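Local coordinates for protein tRNA uridine(34) acetyltransferase (Methanocaldococcus infernus, PDB 6IA8) that converts the wobble uridine 34 of tRNAs to 5-carboxymethyluridine, using acetyl-CoA and radical S-adenosylmethionine chemistry, at residues S219-I224 / F271-T276; S262-D267 / E312-E317; D283-Y288 / S324-W329; I287-V292 / S351-L356. All coordinates share one frame; numbering follows the deposited sequence.

Contact 1. Residues S219-I224 / F271-T276; sequences SIYNEI and FKEIFT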
loop_
_atom_site.group_PDB
_atom_site.type_symbol
_atom_site.label_atom_id
_atom_site.label_comp_id
_atom_site.label_asym_id
_atom_site.label_seq_id
_atom_site.Cartn_x
_atom_site.Cartn_y
_atom_site.Cartn_z
ATOM N N SER A 219 -9.064 14.090 2.748
ATOM C CA SER A 219 -8.637 15.203 3.582
ATOM C C SER A 219 -8.738 14.810 5.053
ATOM O O SER A 219 -9.567 13.985 5.446
ATOM C CB SER A 219 -9.512 16.445 3.298
ATOM O OG SER A 219 -9.197 17.502 4.169
ATOM N N ILE A 220 -7.910 15.452 5.876
ATOM C CA ILE A 220 -8.007 15.299 7.321
ATOM C C ILE A 220 -8.757 16.449 7.993
ATOM O O ILE A 220 -8.800 16.511 9.239
ATOM C CB ILE A 220 -6.614 15.137 7.953
ATOM C CG1 ILE A 220 -5.777 16.404 7.779
ATOM C CG2 ILE A 220 -5.911 13.925 7.399
ATOM C CD1 ILE A 220 -4.499 16.399 8.668
ATOM N N TYR A 221 -9.385 17.340 7.220
ATOM C CA TYR A 221 -10.098 18.478 7.794
ATOM C C TYR A 221 -11.602 18.288 7.628
ATOM O O TYR A 221 -12.095 18.206 6.499
ATOM C CB TYR A 221 -9.665 19.790 7.143
ATOM C CG TYR A 221 -8.187 20.073 7.262
ATOM C CD1 TYR A 221 -7.604 20.252 8.499
ATOM C CD2 TYR A 221 -7.369 20.154 6.119
ATOM C CE1 TYR A 221 -6.233 20.502 8.610
ATOM C CE2 TYR A 221 -6.025 20.411 6.221
ATOM C CZ TYR A 221 -5.461 20.589 7.462
ATOM O OH TYR A 221 -4.119 20.855 7.563
ATOM N N ASN A 222 -12.334 18.236 8.746
ATOM C CA ASN A 222 -13.777 18.007 8.673
ATOM C C ASN A 222 -14.499 19.105 7.903
ATOM O O ASN A 222 -15.530 18.831 7.267
ATOM C CB ASN A 222 -14.360 17.852 10.078
ATOM C CG ASN A 222 -14.083 16.470 10.658
ATOM O OD1 ASN A 222 -13.819 15.510 9.935
ATOM N ND2 ASN A 222 -14.120 16.374 11.956
ATOM N N GLU A 223 -13.981 20.339 7.936
ATOM C CA GLU A 223 -14.594 21.408 7.155
ATOM C C GLU A 223 -14.621 21.045 5.683
ATOM O O GLU A 223 -15.642 21.233 5.008
ATOM C CB GLU A 223 -13.848 22.730 7.344
ATOM C CG GLU A 223 -14.438 23.874 6.522
ATOM C CD GLU A 223 -13.380 24.737 5.818
ATOM O OE1 GLU A 223 -13.754 25.534 4.931
ATOM O OE2 GLU A 223 -12.174 24.635 6.138
ATOM N N ILE A 224 -13.485 20.565 5.163
ATOM C CA ILE A 224 -13.369 20.197 3.758
ATOM C C ILE A 224 -14.241 18.986 3.453
ATOM O O ILE A 224 -14.916 18.939 2.421
ATOM C CB ILE A 224 -11.894 19.921 3.413
ATOM C CG1 ILE A 224 -10.991 21.085 3.833
ATOM C CG2 ILE A 224 -11.724 19.613 1.931
ATOM C CD1 ILE A 224 -11.366 22.400 3.282
ATOM N N PHE A 271 -0.034 17.375 5.025
ATOM C CA PHE A 271 1.010 16.366 4.868
ATOM C C PHE A 271 1.953 16.328 6.066
ATOM O O PHE A 271 2.386 15.239 6.493
ATOM C CB PHE A 271 1.757 16.598 3.561
ATOM C CG PHE A 271 0.936 16.174 2.352
ATOM C CD1 PHE A 271 0.751 14.834 2.053
ATOM C CD2 PHE A 271 0.344 17.125 1.544
ATOM C CE1 PHE A 271 -0.021 14.455 0.968
ATOM C CE2 PHE A 271 -0.449 16.760 0.462
ATOM C CZ PHE A 271 -0.623 15.429 0.164
ATOM N N LYS A 272 2.328 17.496 6.590
ATOM C CA LYS A 272 3.182 17.501 7.771
ATOM C C LYS A 272 2.491 16.760 8.914
ATOM O O LYS A 272 3.102 15.936 9.617
ATOM C CB LYS A 272 3.537 18.944 8.164
ATOM C CG LYS A 272 4.404 19.060 9.390
ATOM C CD LYS A 272 4.884 20.497 9.601
ATOM C CE LYS A 272 5.636 20.658 10.926
ATOM N NZ LYS A 272 6.087 22.060 11.143
ATOM N N GLU A 273 1.195 17.027 9.090
ATOM C CA GLU A 273 0.469 16.447 10.202
ATOM C C GLU A 273 0.361 14.942 10.052
ATOM O O GLU A 273 0.497 14.220 11.039
ATOM C CB GLU A 273 -0.916 17.075 10.326
ATOM C CG GLU A 273 -1.640 16.690 11.590
ATOM C CD GLU A 273 -2.926 17.469 11.780
ATOM O OE1 GLU A 273 -3.055 18.558 11.166
ATOM O OE2 GLU A 273 -3.796 16.980 12.522
ATOM N N ILE A 274 0.136 14.447 8.828
ATOM C CA ILE A 274 -0.043 13.017 8.596
ATOM C C ILE A 274 1.213 12.233 8.947
ATOM O O ILE A 274 1.131 11.035 9.283
ATOM C CB ILE A 274 -0.470 12.798 7.125
ATOM C CG1 ILE A 274 -1.967 13.168 6.981
ATOM C CG2 ILE A 274 -0.205 11.401 6.686
ATOM C CD1 ILE A 274 -2.452 13.274 5.552
ATOM N N PHE A 275 2.383 12.873 8.868
ATOM C CA PHE A 275 3.644 12.179 9.139
ATOM C C PHE A 275 4.241 12.476 10.513
ATOM O O PHE A 275 5.310 11.915 10.848
ATOM C CB PHE A 275 4.672 12.525 8.058
ATOM C CG PHE A 275 4.221 12.161 6.663
ATOM C CD1 PHE A 275 3.625 10.935 6.423
ATOM C CD2 PHE A 275 4.355 13.060 5.618
ATOM C CE1 PHE A 275 3.163 10.611 5.144
ATOM C CE2 PHE A 275 3.941 12.728 4.353
ATOM C CZ PHE A 275 3.339 11.514 4.124
ATOM N N THR A 276 3.602 13.358 11.309
ATOM C CA THR A 276 4.149 13.768 12.603
ATOM C C THR A 276 3.099 13.797 13.716
ATOM O O THR A 276 3.413 14.199 14.843
ATOM C CB THR A 276 4.839 15.152 12.546
ATOM O OG1 THR A 276 3.899 16.183 12.178
ATOM C CG2 THR A 276 6.001 15.167 11.572
#
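This is a small van der Waals contact between loop and helix in the radical SAM core: I220, in the loop after strand 212-218, packs on E273 and I274 of helix 264-276. Its two methyls divide the work. CD1 lies against the E273 side chain, 3.6 Å from OE1 and as close to the carboxylate carbon CD. With E273 CG anti to the backbone N (chi1 -170°) and the chain extended beyond it, CB, CG and the carboxylate all come within about 4 Å of I220 CD1. I220 CG2 meets the end of I274, 4.0 Å from its CD1. On the loop side, I220 CG1 sits 4.1 Å above the centre of the Y221 ring. The Y221 hydroxyl bonds to M266 O, one more tie to the same helix. An ST turn shapes the loop: S219 OG accepts from Y221 N at 3.1 Å. If I220 were an alanine, both methyl contacts would go, a gap would probably open beside I274, and E273 would probably be freer to turn. I220 offers the carboxylate only carbon; OE2 has a weak bond to N277. The contact across the segments therefore rests on van der Waals packing, partly with the carbon chain of a charged residue.

Contact 2. Residues S262-D267 / E312-E317; sequences SSIEMD and EEEAIE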
loop_
_atom_site.group_PDB
_atom_site.type_symbol
_atom_site.label_atom_id
_atom_site.label_comp_id
_atom_site.label_asym_id
_atom_site.label_seq_id
_atom_site.Cartn_x
_atom_site.Cartn_y
_atom_site.Cartn_z
ATOM N N SER A 262 -9.767 24.253 0.585
ATOM C CA SER A 262 -8.392 24.101 1.013
ATOM C C SER A 262 -7.519 25.187 0.384
ATOM O O SER A 262 -7.990 26.101 -0.293
ATOM C CB SER A 262 -7.882 22.705 0.657
ATOM O OG SER A 262 -6.757 22.349 1.460
ATOM N N SER A 263 -6.220 25.086 0.619
ATOM C CA SER A 263 -5.252 26.036 0.092
ATOM C C SER A 263 -3.903 25.340 0.036
ATOM O O SER A 263 -3.732 24.237 0.563
ATOM C CB SER A 263 -5.169 27.289 0.956
ATOM O OG SER A 263 -4.550 26.980 2.204
ATOM N N ILE A 264 -2.946 25.986 -0.630
ATOM C CA ILE A 264 -1.599 25.428 -0.697
ATOM C C ILE A 264 -1.053 25.228 0.709
ATOM O O ILE A 264 -0.567 24.146 1.053
ATOM C CB ILE A 264 -0.680 26.320 -1.550
ATOM C CG1 ILE A 264 -1.084 26.209 -3.032
ATOM C CG2 ILE A 264 0.772 25.933 -1.355
ATOM C CD1 ILE A 264 -0.337 27.173 -3.950
ATOM N N GLU A 265 -1.146 26.259 1.553
ATOM C CA GLU A 265 -0.614 26.147 2.905
ATOM C C GLU A 265 -1.389 25.125 3.724
ATOM O O GLU A 265 -0.797 24.386 4.512
ATOM C CB GLU A 265 -0.639 27.506 3.599
ATOM C CG GLU A 265 0.038 27.495 4.963
ATOM C CD GLU A 265 1.493 27.057 4.896
ATOM O OE1 GLU A 265 2.180 27.405 3.914
ATOM O OE2 GLU A 265 1.949 26.356 5.821
ATOM N N MET A 266 -2.712 25.082 3.577
ATOM C CA MET A 266 -3.498 24.065 4.268
ATOM C C MET A 266 -3.090 22.656 3.837
ATOM O O MET A 266 -3.000 21.745 4.670
ATOM C CB MET A 266 -4.988 24.298 4.000
ATOM C CG MET A 266 -5.911 23.502 4.909
ATOM S SD MET A 266 -7.666 23.967 4.808
ATOM C CE MET A 266 -7.525 25.730 4.794
ATOM N N ASP A 267 -2.907 22.443 2.528
ATOM C CA ASP A 267 -2.462 21.134 2.054
ATOM C C ASP A 267 -1.088 20.770 2.611
ATOM O O ASP A 267 -0.865 19.626 3.017
ATOM C CB ASP A 267 -2.439 21.105 0.527
ATOM C CG ASP A 267 -3.831 20.968 -0.081
ATOM O OD1 ASP A 267 -4.801 20.497 0.590
ATOM O OD2 ASP A 267 -3.945 21.276 -1.272
ATOM N N GLU A 312 -1.294 22.971 -12.787
ATOM C CA GLU A 312 -0.070 22.195 -12.611
ATOM C C GLU A 312 0.869 22.840 -11.598
ATOM O O GLU A 312 1.437 22.143 -10.749
ATOM C CB GLU A 312 0.635 22.016 -13.954
ATOM C CG GLU A 312 -0.070 21.077 -14.903
ATOM C CD GLU A 312 0.762 19.856 -15.213
ATOM O OE1 GLU A 312 0.558 18.809 -14.567
ATOM O OE2 GLU A 312 1.638 19.948 -16.095
ATOM N N GLU A 313 1.045 24.164 -11.668
ATOM C CA GLU A 313 1.957 24.850 -10.757
ATOM C C GLU A 313 1.624 24.533 -9.301
ATOM O O GLU A 313 2.504 24.195 -8.508
ATOM C CB GLU A 313 1.904 26.361 -11.015
ATOM C CG GLU A 313 2.565 27.222 -9.955
ATOM C CD GLU A 313 1.962 28.627 -9.881
ATOM O OE1 GLU A 313 1.757 29.262 -10.942
ATOM O OE2 GLU A 313 1.675 29.087 -8.756
ATOM N N GLU A 314 0.361 24.668 -8.916
ATOM C CA GLU A 314 0.013 24.482 -7.511
ATOM C C GLU A 314 0.162 23.022 -7.090
ATOM O O GLU A 314 0.624 22.732 -5.979
ATOM C CB GLU A 314 -1.418 24.957 -7.246
ATOM C CG GLU A 314 -1.664 26.433 -7.496
ATOM C CD GLU A 314 -2.007 26.721 -8.938
ATOM O OE1 GLU A 314 -1.166 27.302 -9.651
ATOM O OE2 GLU A 314 -3.116 26.347 -9.362
ATOM N N ALA A 315 -0.256 22.090 -7.953
ATOM C CA ALA A 315 -0.132 20.679 -7.614
ATOM C C ALA A 315 1.329 20.319 -7.414
ATOM O O ALA A 315 1.672 19.596 -6.472
ATOM C CB ALA A 315 -0.768 19.820 -8.702
ATOM N N ILE A 316 2.202 20.823 -8.292
ATOM C CA ILE A 316 3.631 20.538 -8.198
ATOM C C ILE A 316 4.203 21.076 -6.895
ATOM O O ILE A 316 4.991 20.397 -6.229
ATOM C CB ILE A 316 4.364 21.116 -9.422
ATOM C CG1 ILE A 316 3.936 20.366 -10.692
ATOM C CG2 ILE A 316 5.888 21.045 -9.240
ATOM C CD1 ILE A 316 4.428 21.024 -11.978
ATOM N N GLU A 317 3.827 22.302 -6.516
ATOM C CA GLU A 317 4.331 22.885 -5.280
ATOM C C GLU A 317 3.942 22.031 -4.086
ATOM O O GLU A 317 4.774 21.737 -3.228
ATOM C CB GLU A 317 3.802 24.309 -5.114
ATOM C CG GLU A 317 4.357 25.291 -6.125
ATOM C CD GLU A 317 3.746 26.669 -5.992
ATOM O OE1 GLU A 317 2.955 26.877 -5.050
ATOM O OE2 GLU A 317 4.050 27.538 -6.838
#
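I264 lays its CD1 methyl over the side chain of E314, 3.9 Å from CG, and against the carboxylate of E317, 3.5 Å from OE1. The isoleucine chain is extended (chi2 174°), which carries CD1 across from one helix to the next. It crosses E314 at about a right angle, touching the CB and CG methylenes. E314 then bends at chi2 (86°) and its carboxylate leads away, where OE2 accepts from the backbone N of R311. E317 behaves differently. Its chain is straight beyond CG, and its oxygen, not a methylene, meets the methyl. So the same methyl touches the aliphatic part of one glutamate and the polar end of another, and only van der Waals contact joins them.

Two serines just ahead of helix 264-276 hold its start. S263 is the N-cap, and its OG accepts from M266 N at 3.0 Å. S262 OG donates to D267 OD1 at 2.8 Å, coming from above the carboxylate plane. The buried D267 is held at its other oxygen too: OD2 bonds to Y310 OH and to G258 N.

The two helices meet near their N-terminal ends, at the protein surface. I264 also touches Y310 and V318, the residue after E317. Elsewhere on helix 312-325, A315 rests on P289, in the loop after strand 284-287, and I316 packs on L356 and Y360 of helix 353-364. Helix 312-325 thus touches both helix 264-276 and helix 353-364.

Contact 3. Residues D283-Y288 / S324-W329; sequences DMVKIY and SIMPKW. With SO4 (sulfate ion), chain B.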
loop_
_atom_site.group_PDB
_atom_site.type_symbol
_atom_site.label_atom_id
_atom_site.label_comp_id
_atom_site.label_asym_id
_atom_site.label_seq_id
_atom_site.Cartn_x
_atom_site.Cartn_y
_atom_site.Cartn_z
ATOM N N ASP A 283 1.394 3.887 6.343
ATOM C CA ASP A 283 2.525 3.230 5.696
ATOM C C ASP A 283 2.733 3.733 4.274
ATOM O O ASP A 283 3.851 3.668 3.751
ATOM C CB ASP A 283 2.324 1.717 5.638
ATOM C CG ASP A 283 2.141 1.082 7.001
ATOM O OD1 ASP A 283 2.974 1.371 7.848
ATOM O OD2 ASP A 283 1.152 0.309 7.181
ATOM N N MET A 284 1.661 4.161 3.618
ATOM C CA MET A 284 1.689 4.445 2.194
ATOM C C MET A 284 0.693 5.560 1.958
ATOM O O MET A 284 -0.299 5.674 2.688
ATOM C CB MET A 284 1.346 3.173 1.385
ATOM C CG MET A 284 1.194 3.358 -0.077
ATOM S SD MET A 284 0.742 1.797 -0.867
ATOM C CE MET A 284 1.485 0.561 0.210
ATOM N N VAL A 285 0.957 6.383 0.941
ATOM C CA VAL A 285 -0.000 7.407 0.543
ATOM C C VAL A 285 -0.099 7.415 -0.970
ATOM O O VAL A 285 0.894 7.177 -1.660
ATOM C CB VAL A 285 0.388 8.808 1.057
ATOM C CG1 VAL A 285 0.327 8.870 2.604
ATOM C CG2 VAL A 285 1.761 9.201 0.530
ATOM N N LYS A 286 -1.300 7.692 -1.478
ATOM C CA LYS A 286 -1.588 7.839 -2.903
ATOM C C LYS A 286 -2.124 9.253 -3.078
ATOM O O LYS A 286 -3.134 9.608 -2.456
ATOM C CB LYS A 286 -2.607 6.794 -3.347
ATOM C CG LYS A 286 -2.948 6.839 -4.848
ATOM C CD LYS A 286 -4.134 5.921 -5.181
ATOM C CE LYS A 286 -3.708 4.598 -5.794
ATOM N NZ LYS A 286 -3.270 3.596 -4.788
ATOM N N ILE A 287 -1.381 10.091 -3.807
ATOM C CA ILE A 287 -1.645 11.526 -3.859
ATOM C C ILE A 287 -2.001 11.918 -5.285
ATOM O O ILE A 287 -1.273 11.586 -6.224
ATOM C CB ILE A 287 -0.437 12.350 -3.386
ATOM C CG1 ILE A 287 -0.040 11.965 -1.963
ATOM C CG2 ILE A 287 -0.759 13.869 -3.458
ATOM C CD1 ILE A 287 1.357 12.458 -1.612
ATOM N N TYR A 288 -3.097 12.655 -5.451
ATOM C CA TYR A 288 -3.342 13.260 -6.765
ATOM C C TYR A 288 -4.251 14.460 -6.577
ATOM O O TYR A 288 -5.209 14.363 -5.803
ATOM C CB TYR A 288 -3.976 12.291 -7.773
ATOM C CG TYR A 288 -3.683 12.704 -9.212
ATOM C CD1 TYR A 288 -2.502 12.319 -9.827
ATOM C CD2 TYR A 288 -4.563 13.520 -9.938
ATOM C CE1 TYR A 288 -2.204 12.699 -11.107
ATOM C CE2 TYR A 288 -4.271 13.894 -11.257
ATOM C CZ TYR A 288 -3.083 13.484 -11.815
ATOM O OH TYR A 288 -2.745 13.844 -13.093
ATOM N N SER A 324 9.239 16.053 -0.041
ATOM C CA SER A 324 10.453 16.500 0.631
ATOM C C SER A 324 10.408 16.219 2.131
ATOM O O SER A 324 11.461 16.174 2.774
ATOM C CB SER A 324 10.669 18.005 0.409
ATOM O OG SER A 324 9.770 18.740 1.212
ATOM N N ILE A 325 9.218 16.085 2.720
ATOM C CA ILE A 325 9.109 15.795 4.151
ATOM C C ILE A 325 8.671 14.370 4.430
ATOM O O ILE A 325 8.518 14.018 5.596
ATOM C CB ILE A 325 8.161 16.773 4.876
ATOM C CG1 ILE A 325 6.712 16.569 4.372
ATOM C CG2 ILE A 325 8.671 18.197 4.700
ATOM C CD1 ILE A 325 5.643 17.088 5.346
ATOM N N MET A 326 8.445 13.544 3.415
ATOM C CA MET A 326 7.984 12.173 3.664
ATOM C C MET A 326 9.036 11.387 4.443
ATOM O O MET A 326 10.197 11.375 4.044
ATOM C CB MET A 326 7.703 11.444 2.353
ATOM C CG MET A 326 6.271 11.297 2.024
ATOM S SD MET A 326 6.087 10.650 0.362
ATOM C CE MET A 326 4.583 11.568 -0.098
ATOM N N PRO A 327 8.682 10.726 5.537
ATOM C CA PRO A 327 9.672 9.908 6.254
ATOM C C PRO A 327 10.158 8.734 5.419
ATOM O O PRO A 327 9.582 8.345 4.405
ATOM C CB PRO A 327 8.921 9.426 7.504
ATOM C CG PRO A 327 7.803 10.473 7.682
ATOM C CD PRO A 327 7.435 10.906 6.294
ATOM N N LYS A 328 11.245 8.141 5.894
ATOM C CA LYS A 328 11.851 7.018 5.201
ATOM C C LYS A 328 10.948 5.803 5.198
ATOM O O LYS A 328 11.177 4.886 4.406
ATOM C CB LYS A 328 13.184 6.647 5.861
ATOM C CG LYS A 328 14.246 7.740 5.784
ATOM C CD LYS A 328 15.518 7.327 6.545
ATOM C CE LYS A 328 16.585 8.411 6.493
ATOM N NZ LYS A 328 17.916 7.904 6.932
ATOM N N TRP A 329 10.001 5.731 6.130
ATOM C CA TRP A 329 9.144 4.563 6.284
ATOM C C TRP A 329 7.854 4.666 5.494
ATOM O O TRP A 329 7.017 3.758 5.600
ATOM C CB TRP A 329 8.806 4.316 7.755
ATOM C CG TRP A 329 8.549 5.546 8.583
ATOM C CD1 TRP A 329 9.474 6.249 9.317
ATOM C CD2 TRP A 329 7.294 6.188 8.814
ATOM N NE1 TRP A 329 8.863 7.290 9.999
ATOM C CE2 TRP A 329 7.532 7.293 9.686
ATOM C CE3 TRP A 329 6.017 5.985 8.328
ATOM C CZ2 TRP A 329 6.526 8.169 10.077
ATOM C CZ3 TRP A 329 5.000 6.862 8.741
ATOM C CH2 TRP A 329 5.264 7.922 9.617
HETATM S S SO4 B . 12.628 10.218 8.787
HETATM O O1 SO4 B . 13.947 10.050 9.402
HETATM O O2 SO4 B . 12.053 8.896 8.542
HETATM O O3 SO4 B . 12.762 10.892 7.529
HETATM O O4 SO4 B . 11.773 11.034 9.644
#
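D283 begins the contact with its backbone: its O lies 3.7 Å from W329 O. Its carboxylate turns elsewhere, with OD2 in a salt bridge to R444 and bonded to V251 N. W329 O accepts from R424. V285 comes next in touch. Its CG1 is anti to the carbonyl carbon (chi1 -66°), which puts CG2 between the backbone N and the carbonyl carbon, 3.7 Å from M326 CE. The two side chains run past each other in opposite directions. K286 leaves the contact and pairs with E214. I287 meets the same methionine methyl tip to tip, CD1 to CE at 3.7 Å. One CE therefore touches two strand residues whose side chains point the same way. Beyond M326, P327 CB sits 3.2 Å above the W329 ring plane, toward its rim, and W329 also stacks with Y399. A sulfate, probably from the crystallisation liquor, accepts from K328 N through O2 at 2.9 Å in a nearly straight bond (166°). The side chain of D283 is about 5 Å from that of Q445, which by similarity binds acetyl-CoA. Strand 284-287 runs to the neighbouring parallel strand 331-332 by way of helix 312-325 and other elements, a beta-alpha-beta crossover consistent with the partial TIM barrel of radical SAM enzymes.

Contact 4. Residues I287-V292 / S351-L356; sequences IYPCLV and SNLGEL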
loop_
_atom_site.group_PDB
_atom_site.type_symbol
_atom_site.label_atom_id
_atom_site.label_comp_id
_atom_site.label_asym_id
_atom_site.label_seq_id
_atom_site.Cartn_x
_atom_site.Cartn_y
_atom_site.Cartn_z
ATOM N N ILE A 287 -1.381 10.091 -3.807
ATOM C CA ILE A 287 -1.645 11.526 -3.859
ATOM C C ILE A 287 -2.001 11.918 -5.285
ATOM O O ILE A 287 -1.273 11.586 -6.224
ATOM C CB ILE A 287 -0.437 12.350 -3.386
ATOM C CG1 ILE A 287 -0.040 11.965 -1.963
ATOM C CG2 ILE A 287 -0.759 13.869 -3.458
ATOM C CD1 ILE A 287 1.357 12.458 -1.612
ATOM N N TYR A 288 -3.097 12.655 -5.451
ATOM C CA TYR A 288 -3.342 13.260 -6.765
ATOM C C TYR A 288 -4.251 14.460 -6.577
ATOM O O TYR A 288 -5.209 14.363 -5.803
ATOM C CB TYR A 288 -3.976 12.291 -7.773
ATOM C CG TYR A 288 -3.683 12.704 -9.212
ATOM C CD1 TYR A 288 -2.502 12.319 -9.827
ATOM C CD2 TYR A 288 -4.563 13.520 -9.938
ATOM C CE1 TYR A 288 -2.204 12.699 -11.107
ATOM C CE2 TYR A 288 -4.271 13.894 -11.257
ATOM C CZ TYR A 288 -3.083 13.484 -11.815
ATOM O OH TYR A 288 -2.745 13.844 -13.093
ATOM N N PRO A 289 -4.006 15.586 -7.248
ATOM C CA PRO A 289 -4.840 16.773 -7.013
ATOM C C PRO A 289 -6.296 16.514 -7.362
ATOM O O PRO A 289 -6.606 15.702 -8.226
ATOM C CB PRO A 289 -4.232 17.836 -7.932
ATOM C CG PRO A 289 -3.416 17.067 -8.940
ATOM C CD PRO A 289 -2.919 15.844 -8.203
ATOM N N CYS A 290 -7.184 17.195 -6.643
ATOM C CA CYS A 290 -8.618 17.091 -6.866
ATOM C C CYS A 290 -8.951 17.605 -8.257
ATOM O O CYS A 290 -8.443 18.648 -8.680
ATOM C CB CYS A 290 -9.343 17.902 -5.789
ATOM S SG CYS A 290 -11.109 17.713 -5.804
ATOM N N LEU A 291 -9.784 16.856 -8.973
ATOM C CA LEU A 291 -10.156 17.159 -10.348
ATOM C C LEU A 291 -11.660 17.382 -10.433
ATOM O O LEU A 291 -12.415 16.955 -9.555
ATOM C CB LEU A 291 -9.771 16.019 -11.310
ATOM C CG LEU A 291 -8.321 15.559 -11.349
ATOM C CD1 LEU A 291 -8.196 14.228 -12.081
ATOM C CD2 LEU A 291 -7.438 16.616 -11.993
ATOM N N VAL A 292 -12.085 18.027 -11.519
ATOM C CA VAL A 292 -13.493 18.239 -11.830
ATOM C C VAL A 292 -13.869 17.274 -12.945
ATOM O O VAL A 292 -13.437 17.438 -14.092
ATOM C CB VAL A 292 -13.766 19.691 -12.243
ATOM C CG1 VAL A 292 -15.230 19.869 -12.621
ATOM C CG2 VAL A 292 -13.378 20.648 -11.097
ATOM N N SER A 351 -0.109 14.275 -18.268
ATOM C CA SER A 351 0.087 12.895 -17.837
ATOM C C SER A 351 1.425 12.636 -17.146
ATOM O O SER A 351 1.652 11.518 -16.659
ATOM C CB SER A 351 -0.044 11.959 -19.044
ATOM O OG SER A 351 0.843 12.345 -20.080
ATOM N N ASN A 352 2.317 13.619 -17.099
ATOM C CA ASN A 352 3.638 13.443 -16.505
ATOM C C ASN A 352 3.814 14.262 -15.223
ATOM O O ASN A 352 4.879 14.814 -14.957
ATOM C CB ASN A 352 4.716 13.804 -17.522
ATOM C CG ASN A 352 4.536 15.202 -18.084
ATOM O OD1 ASN A 352 3.460 15.784 -17.973
ATOM N ND2 ASN A 352 5.585 15.744 -18.692
ATOM N N LEU A 353 2.767 14.357 -14.407
ATOM C CA LEU A 353 2.861 15.158 -13.192
ATOM C C LEU A 353 4.015 14.688 -12.322
ATOM O O LEU A 353 4.736 15.506 -11.745
ATOM C CB LEU A 353 1.543 15.100 -12.418
ATOM C CG LEU A 353 1.512 15.891 -11.106
ATOM C CD1 LEU A 353 1.870 17.354 -11.340
ATOM C CD2 LEU A 353 0.142 15.786 -10.430
ATOM N N GLY A 354 4.216 13.374 -12.226
ATOM C CA GLY A 354 5.335 12.862 -11.446
ATOM C C GLY A 354 6.678 13.374 -11.931
ATOM O O GLY A 354 7.551 13.729 -11.132
ATOM N N GLU A 355 6.874 13.395 -13.248
ATOM C CA GLU A 355 8.125 13.888 -13.810
ATOM C C GLU A 355 8.282 15.376 -13.535
ATOM O O GLU A 355 9.392 15.855 -13.272
ATOM C CB GLU A 355 8.170 13.617 -15.325
ATOM C CG GLU A 355 9.507 13.946 -15.966
ATOM C CD GLU A 355 9.440 13.956 -17.488
ATOM O OE1 GLU A 355 8.320 13.886 -18.039
ATOM O OE2 GLU A 355 10.507 14.036 -18.133
ATOM N N LEU A 356 7.177 16.127 -13.597
ATOM C CA LEU A 356 7.248 17.559 -13.336
ATOM C C LEU A 356 7.643 17.814 -11.890
ATOM O O LEU A 356 8.413 18.738 -11.599
ATOM C CB LEU A 356 5.901 18.207 -13.664
ATOM C CG LEU A 356 5.396 17.978 -15.095
ATOM C CD1 LEU A 356 4.004 18.562 -15.261
ATOM C CD2 LEU A 356 6.353 18.593 -16.086
#
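L353 points its CB toward Y288 and P289 from the first turn of helix 353-364. CB itself stays back from the loop. CG is anti to the backbone N (chi1 179°), which carries the branch out from the helix. At the fork the two methyls part. CD2 goes to the loop: it is 3.8 Å from P289 CD and a little further from CG of the same ring, the leucine and proline meeting tip to tip. It is also 3.9 Å from Y288 CE1 and touches CZ, approaching the tyrosine ring obliquely. CD1 goes to helix 312-325, where it lies 3.7 Å from I316 CG1.

The loop follows strand 284-287 in the parallel sheet of the radical SAM domain, a partial TIM barrel by family. It leaves the C-terminal end of that strand, while helix 353-364 comes after the last strand of the sheet, 331-332. This is packing away from the cluster and acetyl-CoA sites.

Y288 and P289 are already packed on each other. P289 CD sits 3.3 Å above the Y288 ring plane, toward the rim, so the proline and the tyrosine present one joint surface to the leucine methyl. Backbone bonds of Y288 to L255 and of C290 to P257 hold the loop to its neighbour in the barrel. On the helix side, N352 is the N-cap, but its side chain makes no capping bond; its backbone O accepts from L356 N at 3.0 Å.

In the fold
The four contacts lie 11 to 19 Å apart, centre to centre, around the later strands of the parallel sheet. Contacts 1 and 2 share helix 264-276 and touch along it. Contacts 2 and 3 share helix 312-325. Contacts 3 and 4 share I287 and Y288, at the end of strand 284-287. Contact 1 closes before contacts 3 and 4 open, whereas contact 2 interleaves with each of the others along the chain. F271 of contact 1 packs on I287, and contacts 2 and 4 touch where helix 312-325 meets helix 353-364. The set links successive helices and strands of the barrel; contact 3 also borders the acetyltransferase domain.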